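Long-range contact in glycosyl transferase (Staphylococcus aureus, PDB 5U02), which belongs to the TarS-like glycosyl transferases and here comprises a helical linker followed by immunoglobulin-like C-terminal beta domains: residues Ala245-Thr257 against Leu269-Ser281. Sequence-based numbering, arbitrary orientation.
Sequences ALIHLNNDFYRLT and LYFTAITLTDSIS
Leu-246 reaches across with both methyls: CD1 lies 3.7 Å from CD1 of Ile-274, and CD2 touches CD1 of Leu-276, the two leucines crossing at about a right angle. Ile-247 goes to the other side of the sheet, CD1 touching the Phe-271 ring edge. After the type I' turn Leu-249 to Asp-252, Phe-253 is sandwiched: Leu-276 CD2 sits over one face in a CH-pi contact, 3.9 Å from the centroid, and His-248 ND1 over the other. One water links Phe-253 N to Ile-274 O. Strands 245-249, 252-260 and 267-274 form an antiparallel meander within a larger sheet of an E-set beta domain; helix 276-279 leads into the next sheet, whose Tyr-353 also packs on Leu-246 and Phe-253. The Tyr-254 and Phe-271 rings lie almost parallel (13°) but slid apart, with Phe-271 CZ 3.4 Å from Tyr-254 CG. Arg-255 exchanges two backbone bonds with Thr-272, whose CG2 lies over one guanidinium face, offset toward the rim. With CG between the backbone N and carbonyl carbon (chi1 60°), the Arg-255 chain runs extended past CG2 of Ile-274, and NH1 donates in plane to OG1 of Thr-257, also bonded to Ser-244. Thr-257 and Tyr-270 exchange two backbone bonds.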
ATOM      1  N   ALA A 245       7.754 -12.235  22.912  1.00 26.73           N
ATOM      2  CA  ALA A 245       6.781 -13.009  22.159  1.00 22.12           C
ATOM      3  C   ALA A 245       7.430 -14.308  21.700  1.00 24.46           C
ATOM      4  O   ALA A 245       8.581 -14.310  21.246  1.00 26.28           O
ATOM      5  CB  ALA A 245       6.273 -12.223  20.948  1.00 18.16           C
ATOM      6  N   LEU A 246       6.692 -15.408  21.815  1.00 23.05           N
ATOM      7  CA  LEU A 246       7.196 -16.716  21.420  1.00 23.28           C
ATOM      8  C   LEU A 246       6.991 -16.923  19.924  1.00 24.64           C
ATOM      9  O   LEU A 246       5.891 -16.711  19.404  1.00 27.98           O
ATOM     10  CB  LEU A 246       6.499 -17.823  22.209  1.00 25.14           C
ATOM     11  CG  LEU A 246       6.973 -19.257  21.969  1.00 22.49           C
ATOM     12  CD1 LEU A 246       8.387 -19.457  22.489  1.00 20.89           C
ATOM     13  CD2 LEU A 246       6.011 -20.243  22.613  1.00 22.73           C
ATOM     14  N   ILE A 247       8.050 -17.350  19.242  1.00 25.64           N
ATOM     15  CA  ILE A 247       8.032 -17.603  17.807  1.00 23.65           C
ATOM     16  C   ILE A 247       8.489 -19.036  17.570  1.00 22.08           C
ATOM     17  O   ILE A 247       9.420 -19.511  18.229  1.00 23.21           O
ATOM     18  CB  ILE A 247       8.930 -16.594  17.056  1.00 28.53           C
ATOM     19  CG1 ILE A 247       8.265 -15.212  17.043  1.00 29.61           C
ATOM     20  CG2 ILE A 247       9.253 -17.073  15.643  1.00 30.33           C
ATOM     21  CD1 ILE A 247       9.117 -14.118  16.442  1.00 35.25           C
ATOM     22  N   HIS A 248       7.819 -19.727  16.647  1.00 23.68           N
ATOM     23  CA  HIS A 248       8.117 -21.114  16.308  1.00 27.93           C
ATOM     24  C   HIS A 248       8.507 -21.187  14.841  1.00 32.70           C
ATOM     25  O   HIS A 248       7.755 -20.738  13.968  1.00 26.82           O
ATOM     26  CB  HIS A 248       6.918 -22.028  16.576  1.00 30.99           C
ATOM     27  CG  HIS A 248       7.219 -23.490  16.438  1.00 42.79           C
ATOM     28  ND1 HIS A 248       8.383 -24.059  16.905  1.00 46.22           N
ATOM     29  CD2 HIS A 248       6.490 -24.503  15.909  1.00 49.45           C
ATOM     30  CE1 HIS A 248       8.365 -25.358  16.660  1.00 48.81           C
ATOM     31  NE2 HIS A 248       7.227 -25.653  16.057  1.00 49.73           N
ATOM     32  N   LEU A 249       9.662 -21.777  14.567  1.00 36.78           N
ATOM     33  CA  LEU A 249      10.232 -21.688  13.231  1.00 38.64           C
ATOM     34  C   LEU A 249      11.090 -22.918  12.981  1.00 41.81           C
ATOM     35  O   LEU A 249      12.124 -23.089  13.631  1.00 41.05           O
ATOM     36  CB  LEU A 249      11.046 -20.410  13.098  1.00 40.50           C
ATOM     37  CG  LEU A 249      11.686 -20.112  11.762  1.00 48.72           C
ATOM     38  CD1 LEU A 249      10.635 -19.997  10.683  1.00 54.16           C
ATOM     39  CD2 LEU A 249      12.416 -18.825  11.914  1.00 46.83           C
ATOM     40  N   ASN A 250      10.661 -23.763  12.044  1.00 47.22           N
ATOM     41  CA  ASN A 250      11.395 -24.964  11.652  1.00 55.61           C
ATOM     42  C   ASN A 250      11.789 -25.793  12.875  1.00 54.30           C
ATOM     43  O   ASN A 250      12.967 -26.018  13.158  1.00 55.26           O
ATOM     44  CB  ASN A 250      12.626 -24.601  10.814  1.00 61.15           C
ATOM     45  CG  ASN A 250      12.285 -24.331   9.358  1.00 67.04           C
ATOM     46  OD1 ASN A 250      12.118 -23.181   8.948  1.00 68.44           O
ATOM     47  ND2 ASN A 250      12.177 -25.395   8.569  1.00 69.33           N
ATOM     48  N   ASN A 251      10.767 -26.224  13.617  1.00 51.20           N
ATOM     49  CA  ASN A 251      10.867 -27.077  14.798  1.00 55.13           C
ATOM     50  C   ASN A 251      11.588 -26.415  15.968  1.00 54.83           C
ATOM     51  O   ASN A 251      11.715 -27.042  17.029  1.00 57.08           O
ATOM     52  CB  ASN A 251      11.563 -28.411  14.493  1.00 61.50           C
ATOM     53  CG  ASN A 251      10.949 -29.130  13.309  1.00 68.42           C
ATOM     54  OD1 ASN A 251      11.533 -29.177  12.226  1.00 71.30           O
ATOM     55  ND2 ASN A 251       9.766 -29.698  13.512  1.00 70.26           N
ATOM     56  N   ASP A 252      12.053 -25.179  15.826  1.00 50.87           N
ATOM     57  CA  ASP A 252      12.822 -24.497  16.855  1.00 46.00           C
ATOM     58  C   ASP A 252      12.037 -23.325  17.428  1.00 41.77           C
ATOM     59  O   ASP A 252      11.172 -22.740  16.769  1.00 40.19           O
ATOM     60  CB  ASP A 252      14.155 -24.002  16.294  1.00 44.67           C
ATOM     61  CG  ASP A 252      14.920 -25.094  15.597  1.00 46.28           C
ATOM     62  OD1 ASP A 252      15.041 -26.183  16.188  1.00 48.11           O
ATOM     63  OD2 ASP A 252      15.383 -24.871  14.457  1.00 48.46           O
ATOM     64  N   PHE A 253      12.363 -22.974  18.667  1.00 37.81           N
ATOM     65  CA  PHE A 253      11.683 -21.904  19.379  1.00 35.03           C
ATOM     66  C   PHE A 253      12.600 -20.702  19.547  1.00 30.94           C
ATOM     67  O   PHE A 253      13.810 -20.850  19.749  1.00 27.31           O
ATOM     68  CB  PHE A 253      11.192 -22.386  20.742  1.00 32.06           C
ATOM     69  CG  PHE A 253       9.979 -23.261  20.660  1.00 34.70           C
ATOM     70  CD1 PHE A 253       8.710 -22.706  20.677  1.00 32.51           C
ATOM     71  CD2 PHE A 253      10.107 -24.636  20.547  1.00 32.84           C
ATOM     72  CE1 PHE A 253       7.591 -23.506  20.595  1.00 29.92           C
ATOM     73  CE2 PHE A 253       8.990 -25.441  20.467  1.00 32.51           C
ATOM     74  CZ  PHE A 253       7.730 -24.874  20.489  1.00 31.56           C
ATOM     75  N   TYR A 254      12.007 -19.513  19.460  1.00 27.30           N
ATOM     76  CA  TYR A 254      12.725 -18.253  19.568  1.00 24.69           C
ATOM     77  C   TYR A 254      11.900 -17.283  20.393  1.00 25.65           C
ATOM     78  O   TYR A 254      10.687 -17.451  20.561  1.00 23.95           O
ATOM     79  CB  TYR A 254      13.002 -17.625  18.195  1.00 25.11           C
ATOM     80  CG  TYR A 254      13.779 -18.502  17.232  1.00 23.09           C
ATOM     81  CD1 TYR A 254      13.149 -19.512  16.520  1.00 24.61           C
ATOM     82  CD2 TYR A 254      15.133 -18.288  17.008  1.00 22.57           C
ATOM     83  CE1 TYR A 254      13.853 -20.306  15.627  1.00 27.15           C
ATOM     84  CE2 TYR A 254      15.843 -19.075  16.117  1.00 23.49           C
ATOM     85  CZ  TYR A 254      15.197 -20.082  15.433  1.00 23.83           C
ATOM     86  OH  TYR A 254      15.897 -20.866  14.550  1.00 28.91           O
ATOM     87  N   ARG A 255      12.572 -16.257  20.906  1.00 23.97           N
ATOM     88  CA  ARG A 255      11.900 -15.125  21.523  1.00 25.57           C
ATOM     89  C   ARG A 255      12.172 -13.880  20.694  1.00 27.74           C
ATOM     90  O   ARG A 255      13.276 -13.702  20.165  1.00 24.67           O
ATOM     91  CB  ARG A 255      12.341 -14.911  22.981  1.00 23.28           C
ATOM     92  CG  ARG A 255      13.830 -14.629  23.201  1.00 23.97           C
ATOM     93  CD  ARG A 255      14.074 -14.267  24.667  1.00 23.41           C
ATOM     94  NE  ARG A 255      15.487 -14.253  25.047  1.00 24.37           N
ATOM     95  CZ  ARG A 255      16.236 -13.156  25.096  1.00 26.10           C
ATOM     96  NH1 ARG A 255      15.710 -11.980  24.777  1.00 22.59           N
ATOM     97  NH2 ARG A 255      17.511 -13.227  25.463  1.00 20.59           N
ATOM     98  N   LEU A 256      11.142 -13.048  20.549  1.00 25.25           N
ATOM     99  CA  LEU A 256      11.253 -11.720  19.954  1.00 20.95           C
ATOM    100  C   LEU A 256      11.043 -10.732  21.092  1.00 21.96           C
ATOM    101  O   LEU A 256       9.967 -10.700  21.701  1.00 22.02           O
ATOM    102  CB  LEU A 256      10.232 -11.518  18.835  1.00 22.26           C
ATOM    103  CG  LEU A 256      10.248 -10.210  18.044  1.00 24.06           C
ATOM    104  CD1 LEU A 256      11.588 -10.040  17.373  1.00 22.69           C
ATOM    105  CD2 LEU A 256       9.131 -10.166  16.998  1.00 13.53           C
ATOM    106  N   THR A 257      12.074  -9.953  21.399  1.00 21.23           N
ATOM    107  CA  THR A 257      12.087  -9.105  22.591  1.00 17.62           C
ATOM    108  C   THR A 257      12.265  -7.651  22.192  1.00 23.11           C
ATOM    109  O   THR A 257      13.369  -7.263  21.763  1.00 23.26           O
ATOM    110  CB  THR A 257      13.210  -9.530  23.541  1.00 22.43           C
ATOM    111  OG1 THR A 257      13.076 -10.920  23.863  1.00 25.66           O
ATOM    112  CG2 THR A 257      13.171  -8.712  24.830  1.00 20.53           C
ATOM    113  N   LEU A 269      14.375  -4.638  18.107  1.00 29.44           N
ATOM    114  CA  LEU A 269      13.837  -5.979  18.299  1.00 26.93           C
ATOM    115  C   LEU A 269      14.983  -6.979  18.365  1.00 27.53           C
ATOM    116  O   LEU A 269      15.808  -7.047  17.446  1.00 24.39           O
ATOM    117  CB  LEU A 269      12.871  -6.356  17.173  1.00 23.89           C
ATOM    118  CG  LEU A 269      11.791  -5.315  16.862  1.00 24.18           C
ATOM    119  CD1 LEU A 269      10.859  -5.800  15.764  1.00 19.45           C
ATOM    120  CD2 LEU A 269      11.005  -4.968  18.114  1.00 21.26           C
ATOM    121  N   TYR A 270      15.025  -7.758  19.443  1.00 22.88           N
ATOM    122  CA  TYR A 270      16.044  -8.782  19.644  1.00 22.53           C
ATOM    123  C   TYR A 270      15.429 -10.149  19.371  1.00 23.42           C
ATOM    124  O   TYR A 270      14.417 -10.511  19.985  1.00 24.44           O
ATOM    125  CB  TYR A 270      16.609  -8.707  21.063  1.00 22.31           C
ATOM    126  CG  TYR A 270      17.850  -9.536  21.302  1.00 25.50           C
ATOM    127  CD1 TYR A 270      19.093  -9.106  20.857  1.00 29.25           C
ATOM    128  CD2 TYR A 270      17.785 -10.734  22.003  1.00 25.95           C
ATOM    129  CE1 TYR A 270      20.237  -9.859  21.087  1.00 30.79           C
ATOM    130  CE2 TYR A 270      18.922 -11.494  22.235  1.00 23.90           C
ATOM    131  CZ  TYR A 270      20.138 -11.051  21.777  1.00 27.32           C
ATOM    132  OH  TYR A 270      21.263 -11.803  22.011  1.00 32.41           O
ATOM    133  N   PHE A 271      16.044 -10.900  18.458  1.00 24.35           N
ATOM    134  CA  PHE A 271      15.572 -12.214  18.034  1.00 24.59           C
ATOM    135  C   PHE A 271      16.662 -13.242  18.313  1.00 27.87           C
ATOM    136  O   PHE A 271      17.771 -13.135  17.775  1.00 25.34           O
ATOM    137  CB  PHE A 271      15.206 -12.201  16.547  1.00 26.19           C
ATOM    138  CG  PHE A 271      14.615 -13.489  16.049  1.00 27.20           C
ATOM    139  CD1 PHE A 271      13.292 -13.804  16.310  1.00 23.97           C
ATOM    140  CD2 PHE A 271      15.380 -14.382  15.310  1.00 27.98           C
ATOM    141  CE1 PHE A 271      12.742 -14.990  15.852  1.00 28.23           C
ATOM    142  CE2 PHE A 271      14.836 -15.572  14.843  1.00 27.17           C
ATOM    143  CZ  PHE A 271      13.514 -15.877  15.112  1.00 26.80           C
ATOM    144  N   THR A 272      16.352 -14.231  19.153  1.00 26.66           N
ATOM    145  CA  THR A 272      17.344 -15.230  19.527  1.00 27.37           C
ATOM    146  C   THR A 272      16.652 -16.528  19.925  1.00 26.67           C
ATOM    147  O   THR A 272      15.476 -16.545  20.304  1.00 23.64           O
ATOM    148  CB  THR A 272      18.241 -14.735  20.669  1.00 22.81           C
ATOM    149  OG1 THR A 272      19.400 -15.573  20.751  1.00 26.08           O
ATOM    150  CG2 THR A 272      17.499 -14.781  21.996  1.00 16.55           C
ATOM    151  N   ALA A 273      17.407 -17.620  19.837  1.00 27.83           N
ATOM    152  CA  ALA A 273      16.885 -18.946  20.135  1.00 28.30           C
ATOM    153  C   ALA A 273      16.670 -19.134  21.632  1.00 28.47           C
ATOM    154  O   ALA A 273      17.333 -18.509  22.463  1.00 32.06           O
ATOM    155  CB  ALA A 273      17.839 -20.023  19.617  1.00 27.54           C
ATOM    156  N   ILE A 274      15.726 -20.011  21.972  1.00 29.58           N
ATOM    157  CA  ILE A 274      15.475 -20.414  23.349  1.00 27.15           C
ATOM    158  C   ILE A 274      15.223 -21.914  23.370  1.00 29.07           C
ATOM    159  O   ILE A 274      15.016 -22.552  22.335  1.00 27.85           O
ATOM    160  CB  ILE A 274      14.273 -19.680  23.987  1.00 27.31           C
ATOM    161  CG1 ILE A 274      12.981 -20.031  23.248  1.00 21.36           C
ATOM    162  CG2 ILE A 274      14.489 -18.170  24.010  1.00 28.42           C
ATOM    163  CD1 ILE A 274      11.749 -19.498  23.917  1.00 17.80           C
ATOM    164  N   THR A 275      15.250 -22.472  24.575  1.00 29.69           N
ATOM    165  CA  THR A 275      14.763 -23.819  24.845  1.00 24.66           C
ATOM    166  C   THR A 275      13.457 -23.672  25.616  1.00 24.99           C
ATOM    167  O   THR A 275      13.451 -23.141  26.732  1.00 28.05           O
ATOM    168  CB  THR A 275      15.785 -24.628  25.644  1.00 26.89           C
ATOM    169  OG1 THR A 275      16.947 -24.858  24.832  1.00 25.55           O
ATOM    170  CG2 THR A 275      15.192 -25.971  26.058  1.00 25.40           C
ATOM    171  N   LEU A 276      12.354 -24.119  25.011  1.00 26.18           N
ATOM    172  CA  LEU A 276      11.028 -23.801  25.536  1.00 29.33           C
ATOM    173  C   LEU A 276      10.892 -24.195  27.002  1.00 29.04           C
ATOM    174  O   LEU A 276      10.401 -23.412  27.825  1.00 26.62           O
ATOM    175  CB  LEU A 276       9.958 -24.491  24.688  1.00 31.91           C
ATOM    176  CG  LEU A 276       8.502 -24.178  25.034  1.00 31.97           C
ATOM    177  CD1 LEU A 276       8.230 -22.690  24.918  1.00 27.76           C
ATOM    178  CD2 LEU A 276       7.563 -24.965  24.135  1.00 30.79           C
ATOM    179  N   THR A 277      11.342 -25.396  27.356  1.00 29.23           N
ATOM    180  CA  THR A 277      11.149 -25.855  28.723  1.00 38.79           C
ATOM    181  C   THR A 277      12.078 -25.154  29.712  1.00 40.46           C
ATOM    182  O   THR A 277      11.820 -25.203  30.919  1.00 39.50           O
ATOM    183  CB  THR A 277      11.306 -27.379  28.786  1.00 41.46           C
ATOM    184  OG1 THR A 277      10.811 -27.864  30.043  1.00 49.99           O
ATOM    185  CG2 THR A 277      12.757 -27.804  28.588  1.00 36.28           C
ATOM    186  N   ASP A 278      13.132 -24.483  29.233  1.00 37.64           N
ATOM    187  CA  ASP A 278      13.953 -23.644  30.101  1.00 32.71           C
ATOM    188  C   ASP A 278      13.361 -22.258  30.321  1.00 32.78           C
ATOM    189  O   ASP A 278      13.728 -21.592  31.294  1.00 35.66           O
ATOM    190  CB  ASP A 278      15.362 -23.487  29.519  1.00 32.20           C
ATOM    191  CG  ASP A 278      16.224 -24.703  29.754  1.00 35.17           C
ATOM    192  OD1 ASP A 278      15.835 -25.546  30.588  1.00 36.49           O
ATOM    193  OD2 ASP A 278      17.288 -24.817  29.112  1.00 35.75           O
ATOM    194  N   SER A 279      12.464 -21.805  29.446  1.00 28.96           N
ATOM    195  CA  SER A 279      11.954 -20.442  29.508  1.00 24.22           C
ATOM    196  C   SER A 279      10.516 -20.345  29.979  1.00 26.16           C
ATOM    197  O   SER A 279      10.146 -19.336  30.579  1.00 26.75           O
ATOM    198  CB  SER A 279      12.058 -19.774  28.132  1.00 21.26           C
ATOM    199  OG  SER A 279      13.395 -19.741  27.682  1.00 27.15           O
ATOM    200  N   ILE A 280       9.700 -21.358  29.710  1.00 30.98           N
ATOM    201  CA  ILE A 280       8.269 -21.313  29.982  1.00 28.72           C
ATOM    202  C   ILE A 280       7.860 -22.644  30.586  1.00 28.04           C
ATOM    203  O   ILE A 280       8.166 -23.703  30.029  1.00 29.11           O
ATOM    204  CB  ILE A 280       7.457 -21.018  28.705  1.00 28.63           C
ATOM    205  CG1 ILE A 280       7.811 -19.629  28.158  1.00 26.14           C
ATOM    206  CG2 ILE A 280       5.965 -21.129  28.975  1.00 27.76           C
ATOM    207  CD1 ILE A 280       7.146 -19.295  26.853  1.00 25.52           C
ATOM    208  N   SER A 281       7.194 -22.595  31.732  1.00 29.35           N
ATOM    209  CA  SER A 281       6.662 -23.788  32.364  1.00 31.20           C
ATOM    210  C   SER A 281       5.191 -23.928  32.008  1.00 31.71           C
ATOM    211  O   SER A 281       4.491 -22.935  31.786  1.00 31.97           O
ATOM    212  CB  SER A 281       6.827 -23.737  33.883  1.00 31.20           C
ATOM    213  OG  SER A 281       5.929 -22.802  34.453  1.00 30.58           O
TER
HETATM  214  O   HOH W   1      14.297 -24.445  20.537  1.00 28.69           O